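Local coordinates for Ycf54-like protein (PDB 5M2P), which is probably a component of the magnesium protoporphyrin IX monomethyl ester cyclase, with conserved residues required for protochlorophyllide formation, at residues Y8-S13 and S77-V82; F43-Q48 and K67-V72. All blocks are in the same frame, centred on the assembly; numbering follows the deposited sequence. Where two conformers were deposited one is given.

Both interactions are built on one antiparallel sheet. Interaction 1 lays helix 76-86 against strand 5-13, and interaction 2 pairs strand 43-47 with strand 68-73. Strands 5-13 and 68-73 are neighbours, so the two contacts meet directly, their centres about 10 Å apart. Two probable backbone hydrogen bonds join them: Ile71 N lies 2.8 Å from Ala10 O, and Ala12 N lies 2.8 Å from Val69 O. Ile79 CD1, from the helix of interaction 1, also packs 3.5 Å from Ile71 O. Along the chain, interaction 2 is nested inside the loop closed by interaction 1. Strand 68-73 is followed directly by helix 76-86.

Interaction 1: residues Y8-S13 and S77-V82; sequences YYALAS and SFIVWV
Ile79 carries this contact, reaching from the helix onto the backbone of Tyr8 and Tyr9. Its CB lies 4.0 Å from Tyr8 CB. CG1 sits beside the backbone N and anti to the carbonyl carbon (chi1 -60°), which carries that branch to Tyr8. There CG1 meets Tyr8 CB at 3.7 Å and Tyr8 O at the same distance. The tip, CD1, stays near this carbonyl, 3.9 Å from Tyr8 O. The other branch turns further along the strand: Ile79 CG2 lies 3.7 Å from Tyr9 O.

One helical turn later, Val82 takes over. Its CG1 packs on Ala10 CB at 3.7 Å, and its CG2 lies over one face of the Phe78 ring, towards the rim. No hydrogen bond crosses between the segments; aliphatic carbons pack on one another and on the strand's carbonyl oxygens. Tyr8 contributes its CB, while the end of its side chain leads away, and the side chain touches Glu93 of strand 90-96. Tyr9 and Leu11 point to the opposite face of the strand, where Tyr9 meets Phe51 and Leu11 meets Leu52.

The strand and helix axes approach to 8.0 Å and run nearly parallel, at 18°. The Ala10 methyl faces the helix and touches both Ile79 CG2 and Val82 CG1. This near-parallel alignment is typical of a helix packed on the antiparallel sheet of an alpha+beta fold, here the Ycf54 domain.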
ATOM      1  N   TYR A   8       5.250   4.706  -1.811  1.00  6.30           N
ATOM      2  CA  TYR A   8       4.993   3.882  -2.966  1.00  6.05           C
ATOM      3  C   TYR A   8       3.856   2.953  -2.596  1.00  6.20           C
ATOM      4  O   TYR A   8       3.781   2.515  -1.449  1.00  7.48           O
ATOM      5  CB  TYR A   8       6.263   3.069  -3.335  1.00  6.40           C
ATOM      6  CG  TYR A   8       7.443   3.948  -3.545  1.00  6.93           C
ATOM      7  CD1 TYR A   8       7.651   4.572  -4.762  1.00  8.35           C
ATOM      8  CD2 TYR A   8       8.317   4.224  -2.512  1.00  7.77           C
ATOM      9  CE1 TYR A   8       8.704   5.444  -4.936  1.00  9.21           C
ATOM     10  CE2 TYR A   8       9.374   5.099  -2.669  1.00  8.97           C
ATOM     11  CZ  TYR A   8       9.559   5.722  -3.882  1.00 10.18           C
ATOM     12  OH  TYR A   8      10.607   6.598  -4.061  1.00 15.20           O
ATOM     13  N   TYR A   9       2.998   2.616  -3.559  1.00  5.66           N
ATOM     14  CA  TYR A   9       1.862   1.771  -3.264  1.00  6.06           C
ATOM     15  C   TYR A   9       1.616   0.746  -4.351  1.00  5.84           C
ATOM     16  O   TYR A   9       1.912   0.964  -5.532  1.00  5.76           O
ATOM     17  CB  TYR A   9       0.570   2.585  -3.005  1.00  7.50           C
ATOM     18  CG  TYR A   9       0.002   3.263  -4.228  1.00  7.75           C
ATOM     19  CD1 TYR A   9      -0.819   2.569  -5.117  1.00  8.45           C
ATOM     20  CD2 TYR A   9       0.346   4.571  -4.559  1.00  8.46           C
ATOM     21  CE1 TYR A   9      -1.289   3.162  -6.269  1.00  9.24           C
ATOM     22  CE2 TYR A   9      -0.151   5.191  -5.699  1.00  8.42           C
ATOM     23  CZ  TYR A   9      -0.957   4.474  -6.566  1.00  8.75           C
ATOM     24  OH  TYR A   9      -1.409   5.062  -7.717  1.00 11.98           O
ATOM     25  N   ALA A  10       1.002  -0.342  -3.893  1.00  6.06           N
ATOM     26  CA  ALA A  10       0.381  -1.348  -4.747  1.00  5.73           C
ATOM     27  C   ALA A  10      -1.070  -1.482  -4.267  1.00  6.40           C
ATOM     28  O   ALA A  10      -1.294  -1.839  -3.122  1.00  7.82           O
ATOM     29  CB  ALA A  10       1.121  -2.681  -4.625  1.00  6.80           C
ATOM     30  N   LEU A  11      -2.017  -1.185  -5.145  1.00  6.08           N
ATOM     31  CA  LEU A  11      -3.439  -1.206  -4.824  1.00  6.83           C
ATOM     32  C   LEU A  11      -4.098  -2.425  -5.435  1.00  7.00           C
ATOM     33  O   LEU A  11      -3.949  -2.675  -6.620  1.00  7.73           O
ATOM     34  CB  LEU A  11      -4.080   0.046  -5.391  1.00  8.81           C
ATOM     35  CG  LEU A  11      -5.542   0.255  -4.999  1.00 10.05           C
ATOM     36  CD1 LEU A  11      -5.659   0.775  -3.592  1.00  9.53           C
ATOM     37  CD2 LEU A  11      -6.167   1.242  -5.949  1.00 12.82           C
ATOM     38  N   ALA A  12      -4.812  -3.170  -4.611  1.00  8.07           N
ATOM     39  CA  ALA A  12      -5.511  -4.368  -4.999  1.00  8.89           C
ATOM     40  C   ALA A  12      -6.997  -4.222  -4.640  1.00  8.99           C
ATOM     41  O   ALA A  12      -7.374  -3.374  -3.836  1.00  9.43           O
ATOM     42  CB  ALA A  12      -4.970  -5.547  -4.198  1.00 11.78           C
ATOM     43  N   SER A  13      -7.819  -5.119  -5.177  1.00  9.30           N
ATOM     44  CA  SER A  13      -9.165  -5.292  -4.652  1.00  9.98           C
ATOM     45  C   SER A  13      -9.067  -6.068  -3.340  1.00  9.82           C
ATOM     46  O   SER A  13      -8.172  -6.866  -3.127  1.00 10.53           O
ATOM     47  CB  SER A  13     -10.058  -6.035  -5.646  1.00 10.15           C
ATOM     48  OG  SER A  13      -9.650  -7.395  -5.761  1.00 10.59           O
ATOM     49  N   SER A  77      11.886  -0.500  -3.208  1.00 10.00           N
ATOM     50  CA  SER A  77      12.215  -1.833  -3.670  0.50 10.19           C
ATOM     51  C   SER A  77      11.241  -2.872  -3.134  1.00  9.03           C
ATOM     52  O   SER A  77      10.989  -3.869  -3.802  1.00  8.52           O
ATOM     53  CB  SER A  77      13.646  -2.176  -3.328  0.50 10.76           C
ATOM     54  OG  SER A  77      13.875  -2.258  -1.951  0.50 13.13           O
ATOM     55  N   PHE A  78      10.645  -2.627  -1.972  1.00  9.72           N
ATOM     56  CA  PHE A  78       9.654  -3.526  -1.425  1.00  8.44           C
ATOM     57  C   PHE A  78       8.413  -3.535  -2.305  1.00  7.40           C
ATOM     58  O   PHE A  78       7.854  -4.585  -2.609  1.00  7.87           O
ATOM     59  CB  PHE A  78       9.324  -3.158   0.025  1.00  9.51           C
ATOM     60  CG  PHE A  78       8.269  -4.024   0.614  1.00 10.21           C
ATOM     61  CD1 PHE A  78       8.490  -5.379   0.786  1.00 11.74           C
ATOM     62  CD2 PHE A  78       7.034  -3.507   0.974  1.00 10.55           C
ATOM     63  CE1 PHE A  78       7.521  -6.195   1.309  1.00 14.06           C
ATOM     64  CE2 PHE A  78       6.053  -4.338   1.512  1.00 12.50           C
ATOM     65  CZ  PHE A  78       6.310  -5.685   1.675  1.00 13.97           C
ATOM     66  N   ILE A  79       7.991  -2.370  -2.776  1.00  7.60           N
ATOM     67  CA  ILE A  79       6.812  -2.309  -3.641  1.00  7.83           C
ATOM     68  C   ILE A  79       7.083  -2.899  -5.017  1.00  6.90           C
ATOM     69  O   ILE A  79       6.204  -3.484  -5.603  1.00  7.28           O
ATOM     70  CB  ILE A  79       6.202  -0.888  -3.664  1.00  8.77           C
ATOM     71  CG1 ILE A  79       5.769  -0.469  -2.252  1.00 10.76           C
ATOM     72  CG2 ILE A  79       5.025  -0.818  -4.619  1.00 10.62           C
ATOM     73  CD1 ILE A  79       4.682  -1.316  -1.653  1.00 10.41           C
ATOM     74  N   VAL A  80       8.312  -2.796  -5.514  1.00  7.79           N
ATOM     75  CA  VAL A  80       8.673  -3.464  -6.751  1.00  8.80           C
ATOM     76  C   VAL A  80       8.434  -4.973  -6.579  1.00  7.96           C
ATOM     77  O   VAL A  80       7.845  -5.627  -7.455  1.00  8.81           O
ATOM     78  CB  VAL A  80      10.154  -3.184  -7.121  1.00  9.14           C
ATOM     79  CG1 VAL A  80      10.607  -4.096  -8.253  1.00 11.29           C
ATOM     80  CG2 VAL A  80      10.312  -1.725  -7.498  1.00 11.14           C
ATOM     81  N   TRP A  81       8.881  -5.517  -5.455  1.00  7.45           N
ATOM     82  CA  TRP A  81       8.673  -6.934  -5.135  1.00  9.06           C
ATOM     83  C   TRP A  81       7.191  -7.257  -5.036  1.00  7.82           C
ATOM     84  O   TRP A  81       6.736  -8.242  -5.574  1.00  7.93           O
ATOM     85  CB  TRP A  81       9.389  -7.347  -3.845  1.00 10.76           C
ATOM     86  CG  TRP A  81       8.981  -8.717  -3.346  1.00 12.81           C
ATOM     87  CD1 TRP A  81       9.413  -9.911  -3.811  1.00 18.65           C
ATOM     88  CD2 TRP A  81       7.982  -9.000  -2.347  1.00 14.15           C
ATOM     89  NE1 TRP A  81       8.756 -10.927  -3.166  1.00 16.98           N
ATOM     90  CE2 TRP A  81       7.871 -10.393  -2.263  1.00 17.06           C
ATOM     91  CE3 TRP A  81       7.167  -8.200  -1.524  1.00 14.92           C
ATOM     92  CZ2 TRP A  81       6.991 -11.014  -1.396  1.00 16.73           C
ATOM     93  CZ3 TRP A  81       6.307  -8.813  -0.657  1.00 14.43           C
ATOM     94  CH2 TRP A  81       6.226 -10.207  -0.590  1.00 17.40           C
ATOM     95  N   VAL A  82       6.438  -6.410  -4.353  1.00  6.60           N
ATOM     96  CA  VAL A  82       5.005  -6.678  -4.203  1.00  7.05           C
ATOM     97  C   VAL A  82       4.342  -6.780  -5.575  1.00  6.32           C
ATOM     98  O   VAL A  82       3.507  -7.668  -5.814  1.00  6.90           O
ATOM     99  CB  VAL A  82       4.301  -5.584  -3.356  1.00  7.20           C
ATOM    100  CG1 VAL A  82       2.795  -5.735  -3.412  1.00  8.44           C
ATOM    101  CG2 VAL A  82       4.781  -5.583  -1.909  1.00  8.86           C
TER

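Interaction 2: residues F43-Q48 and K67-V72; sequences FWQVIQ and KNVAIV
Trp44 and Val72 grip each other with two backbone hydrogen bonds. Trp44 N reaches Val72 O at 2.9 Å, and Val72 N reaches Trp44 O at 2.8 Å. Val46 and Ala70 form the next hydrogen-bonded pair, with Val46 N to Ala70 O at 2.8 Å and Ala70 N to Val46 O at 2.9 Å. Gln45 with Ile71 and Ile47 with Val69 are the non-hydrogen-bonded pairs of this antiparallel register.

Beyond the strand end, Gln48 extends the pairing. Its backbone N donates to Asn68 O at 2.8 Å. Its side chain bends at chi2 (70°) and brings OE1 back, so that Asn68 N donates to it at 2.8 Å in a fairly straight bond (164° at the hydrogen). A side-chain oxygen thus does the work of a backbone carbonyl. The two side-chain amides stack with planes 16° apart. Each amide nitrogen has its own backbone partner: Asn68 ND2 bonds to Pro65 O, and Gln48 NE2 to Glu66 O.

The side chains sort onto two faces. On the face of Trp44, Val46 and Val72, Val46 CG2 meets Val72 CG2 at 4.0 Å, and Trp44 CE3 packs 4.1 Å from Val72 CG1. On the face of Gln45, Ile47, Val69 and Ile71, the aliphatic part of Gln45 lies against Val69 CG2 and Ile71 CD1.

Helix 21-36 packs on the Gln45 and Ile71 end of this face, where Leu27 touches both; helix 14-18 adds Leu17 on Gln45. Phe43 makes a cation-pi contact with Arg30 and an edge-to-face contact with Tyr34 of helix 21-36. On the face of Trp44 and Val72, Tyr7 of strand 5-13 touches both. Strand 43-47 is an outermost strand of the sheet within this chain, and strand 68-73 lies between it and strand 5-13.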
ATOM      1  N   PHE A  43       6.389  -0.265   6.075  1.00  7.05           N
ATOM      2  CA  PHE A  43       5.419  -0.795   5.127  1.00  7.66           C
ATOM      3  C   PHE A  43       4.165  -1.099   5.914  1.00  8.37           C
ATOM      4  O   PHE A  43       4.242  -1.477   7.081  1.00  8.13           O
ATOM      5  CB  PHE A  43       5.936  -2.066   4.409  1.00  7.80           C
ATOM      6  CG  PHE A  43       6.193  -3.211   5.342  1.00  8.01           C
ATOM      7  CD1 PHE A  43       7.354  -3.277   6.097  1.00  9.06           C
ATOM      8  CD2 PHE A  43       5.236  -4.210   5.528  1.00  8.68           C
ATOM      9  CE1 PHE A  43       7.549  -4.298   7.022  1.00  8.97           C
ATOM     10  CE2 PHE A  43       5.444  -5.230   6.429  1.00  9.89           C
ATOM     11  CZ  PHE A  43       6.612  -5.283   7.172  1.00 10.61           C
ATOM     12  N   TRP A  44       3.029  -0.957   5.255  1.00  7.17           N
ATOM     13  CA  TRP A  44       1.734  -1.028   5.886  1.00  7.62           C
ATOM     14  C   TRP A  44       0.704  -1.516   4.876  1.00  8.22           C
ATOM     15  O   TRP A  44       0.807  -1.252   3.690  1.00  9.77           O
ATOM     16  CB  TRP A  44       1.298   0.346   6.411  1.00  9.28           C
ATOM     17  CG  TRP A  44       2.332   1.081   7.223  1.00 10.65           C
ATOM     18  CD1 TRP A  44       2.485   1.051   8.573  1.00 11.24           C
ATOM     19  CD2 TRP A  44       3.359   1.933   6.720  1.00 10.25           C
ATOM     20  NE1 TRP A  44       3.544   1.823   8.933  1.00 12.45           N
ATOM     21  CE2 TRP A  44       4.094   2.386   7.820  1.00 10.46           C
ATOM     22  CE3 TRP A  44       3.732   2.362   5.439  1.00  9.95           C
ATOM     23  CZ2 TRP A  44       5.183   3.247   7.683  1.00 10.81           C
ATOM     24  CZ3 TRP A  44       4.807   3.213   5.306  1.00 10.39           C
ATOM     25  CH2 TRP A  44       5.507   3.656   6.425  1.00 11.54           C
ATOM     26  N   GLN A  45      -0.334  -2.167   5.382  1.00  8.71           N
ATOM     27  CA  GLN A  45      -1.478  -2.501   4.600  1.00  8.67           C
ATOM     28  C   GLN A  45      -2.610  -1.594   5.048  1.00  8.90           C
ATOM     29  O   GLN A  45      -2.918  -1.528   6.252  1.00 11.96           O
ATOM     30  CB  GLN A  45      -1.823  -3.979   4.774  1.00 10.05           C
ATOM     31  CG  GLN A  45      -3.089  -4.384   4.023  1.00 12.00           C
ATOM     32  CD  GLN A  45      -3.212  -5.898   3.825  1.00 14.31           C
ATOM     33  OE1 GLN A  45      -2.348  -6.522   3.228  1.00 19.03           O
ATOM     34  NE2 GLN A  45      -4.300  -6.471   4.302  1.00 19.52           N
ATOM     35  N   VAL A  46      -3.203  -0.881   4.099  1.00  8.35           N
ATOM     36  CA  VAL A  46      -4.227   0.125   4.380  1.00  8.59           C
ATOM     37  C   VAL A  46      -5.484  -0.276   3.646  1.00  8.92           C
ATOM     38  O   VAL A  46      -5.508  -0.347   2.430  1.00  8.99           O
ATOM     39  CB  VAL A  46      -3.775   1.534   3.903  1.00  9.27           C
ATOM     40  CG1 VAL A  46      -4.846   2.576   4.229  1.00 10.27           C
ATOM     41  CG2 VAL A  46      -2.444   1.927   4.527  1.00 10.09           C
ATOM     42  N   ILE A  47      -6.553  -0.515   4.393  1.00 10.11           N
ATOM     43  CA  ILE A  47      -7.835  -0.867   3.816  1.00  9.86           C
ATOM     44  C   ILE A  47      -8.513   0.416   3.320  1.00  9.08           C
ATOM     45  O   ILE A  47      -8.528   1.440   4.019  1.00 11.67           O
ATOM     46  CB  ILE A  47      -8.740  -1.570   4.848  1.00 14.40           C
ATOM     47  CG1 ILE A  47      -8.096  -2.868   5.337  1.00 19.18           C
ATOM     48  CG2 ILE A  47     -10.098  -1.853   4.233  1.00 17.92           C
ATOM     49  CD1 ILE A  47      -8.730  -3.446   6.587  1.00 25.99           C
ATOM     50  N   GLN A  48      -9.051   0.380   2.112  1.00  8.93           N
ATOM     51  CA  GLN A  48      -9.760   1.500   1.528  1.00  8.95           C
ATOM     52  C   GLN A  48      -9.002   2.825   1.735  1.00  8.85           C
ATOM     53  O   GLN A  48      -9.528   3.787   2.334  1.00  9.80           O
ATOM     54  CB  GLN A  48     -11.184   1.600   2.088  1.00 10.63           C
ATOM     55  CG  GLN A  48     -12.140   2.224   1.087  1.00 11.70           C
ATOM     56  CD  GLN A  48     -12.458   1.345  -0.122  1.00 12.27           C
ATOM     57  OE1 GLN A  48     -12.205   0.149  -0.130  1.00 12.53           O
ATOM     58  NE2 GLN A  48     -13.016   1.957  -1.142  1.00 14.35           N
ATOM     59  N   LYS A  67     -13.929  -1.943  -3.608  1.00 13.51           N
ATOM     60  CA  LYS A  67     -13.460  -2.251  -2.271  1.00 13.70           C
ATOM     61  C   LYS A  67     -11.995  -2.571  -2.485  1.00 11.63           C
ATOM     62  O   LYS A  67     -11.653  -3.584  -3.110  1.00 11.74           O
ATOM     63  CB  LYS A  67     -14.223  -3.433  -1.665  1.00 16.49           C
ATOM     64  CG  LYS A  67     -15.702  -3.138  -1.450  1.00 17.84           C
ATOM     65  CD  LYS A  67     -16.311  -4.000  -0.354  1.00 29.11           C
ATOM     66  CE  LYS A  67     -16.872  -5.308  -0.872  1.00 33.25           C
ATOM     67  NZ  LYS A  67     -17.891  -5.906   0.055  1.00 33.81           N
ATOM     68  N   ASN A  68     -11.149  -1.651  -2.040  1.00 10.75           N
ATOM     69  CA  ASN A  68      -9.733  -1.737  -2.332  1.00  8.80           C
ATOM     70  C   ASN A  68      -8.877  -1.695  -1.081  1.00  9.15           C
ATOM     71  O   ASN A  68      -9.357  -1.414   0.020  1.00  9.49           O
ATOM     72  CB  ASN A  68      -9.342  -0.690  -3.368  1.00  9.33           C
ATOM     73  CG  ASN A  68      -9.740   0.705  -2.977  1.00 10.04           C
ATOM     74  OD1 ASN A  68      -9.251   1.257  -2.005  1.00 11.19           O
ATOM     75  ND2 ASN A  68     -10.585   1.313  -3.794  1.00 11.45           N
ATOM     76  N   VAL A  69      -7.602  -1.998  -1.275  1.00  9.15           N
ATOM     77  CA  VAL A  69      -6.663  -2.167  -0.185  1.00  8.62           C
ATOM     78  C   VAL A  69      -5.275  -1.956  -0.776  1.00  7.55           C
ATOM     79  O   VAL A  69      -4.992  -2.455  -1.864  1.00  9.55           O
ATOM     80  CB  VAL A  69      -6.761  -3.554   0.479  1.00 10.09           C
ATOM     81  CG1 VAL A  69      -6.809  -4.660  -0.543  1.00 10.21           C
ATOM     82  CG2 VAL A  69      -5.668  -3.787   1.522  1.00 10.37           C
ATOM     83  N   ALA A  70      -4.454  -1.156  -0.098  1.00  7.07           N
ATOM     84  CA  ALA A  70      -3.103  -0.891  -0.574  1.00  7.39           C
ATOM     85  C   ALA A  70      -2.048  -1.480   0.326  1.00  7.26           C
ATOM     86  O   ALA A  70      -2.144  -1.445   1.557  1.00  8.65           O
ATOM     87  CB  ALA A  70      -2.874   0.619  -0.691  1.00  8.63           C
ATOM     88  N   ILE A  71      -0.963  -1.918  -0.299  1.00  6.36           N
ATOM     89  CA  ILE A  71       0.303  -2.091   0.382  1.00  7.44           C
ATOM     90  C   ILE A  71       1.111  -0.830   0.100  1.00  7.18           C
ATOM     91  O   ILE A  71       1.303  -0.447  -1.051  1.00  8.28           O
ATOM     92  CB  ILE A  71       1.062  -3.350  -0.089  1.00  8.02           C
ATOM     93  CG1 ILE A  71       0.158  -4.589  -0.080  1.00 10.43           C
ATOM     94  CG2 ILE A  71       2.288  -3.564   0.776  1.00  9.01           C
ATOM     95  CD1 ILE A  71      -0.464  -4.910   1.241  1.00 12.21           C
ATOM     96  N   VAL A  72       1.519  -0.164   1.165  1.00  7.40           N
ATOM     97  CA  VAL A  72       2.203   1.135   1.102  1.00  7.39           C
ATOM     98  C   VAL A  72       3.554   0.973   1.754  1.00  7.51           C
ATOM     99  O   VAL A  72       3.679   0.342   2.796  1.00  8.41           O
ATOM    100  CB  VAL A  72       1.384   2.193   1.874  1.00  9.78           C
ATOM    101  CG1 VAL A  72       2.061   3.560   1.847  1.00 10.24           C
ATOM    102  CG2 VAL A  72      -0.023   2.238   1.319  1.00 11.13           C
TER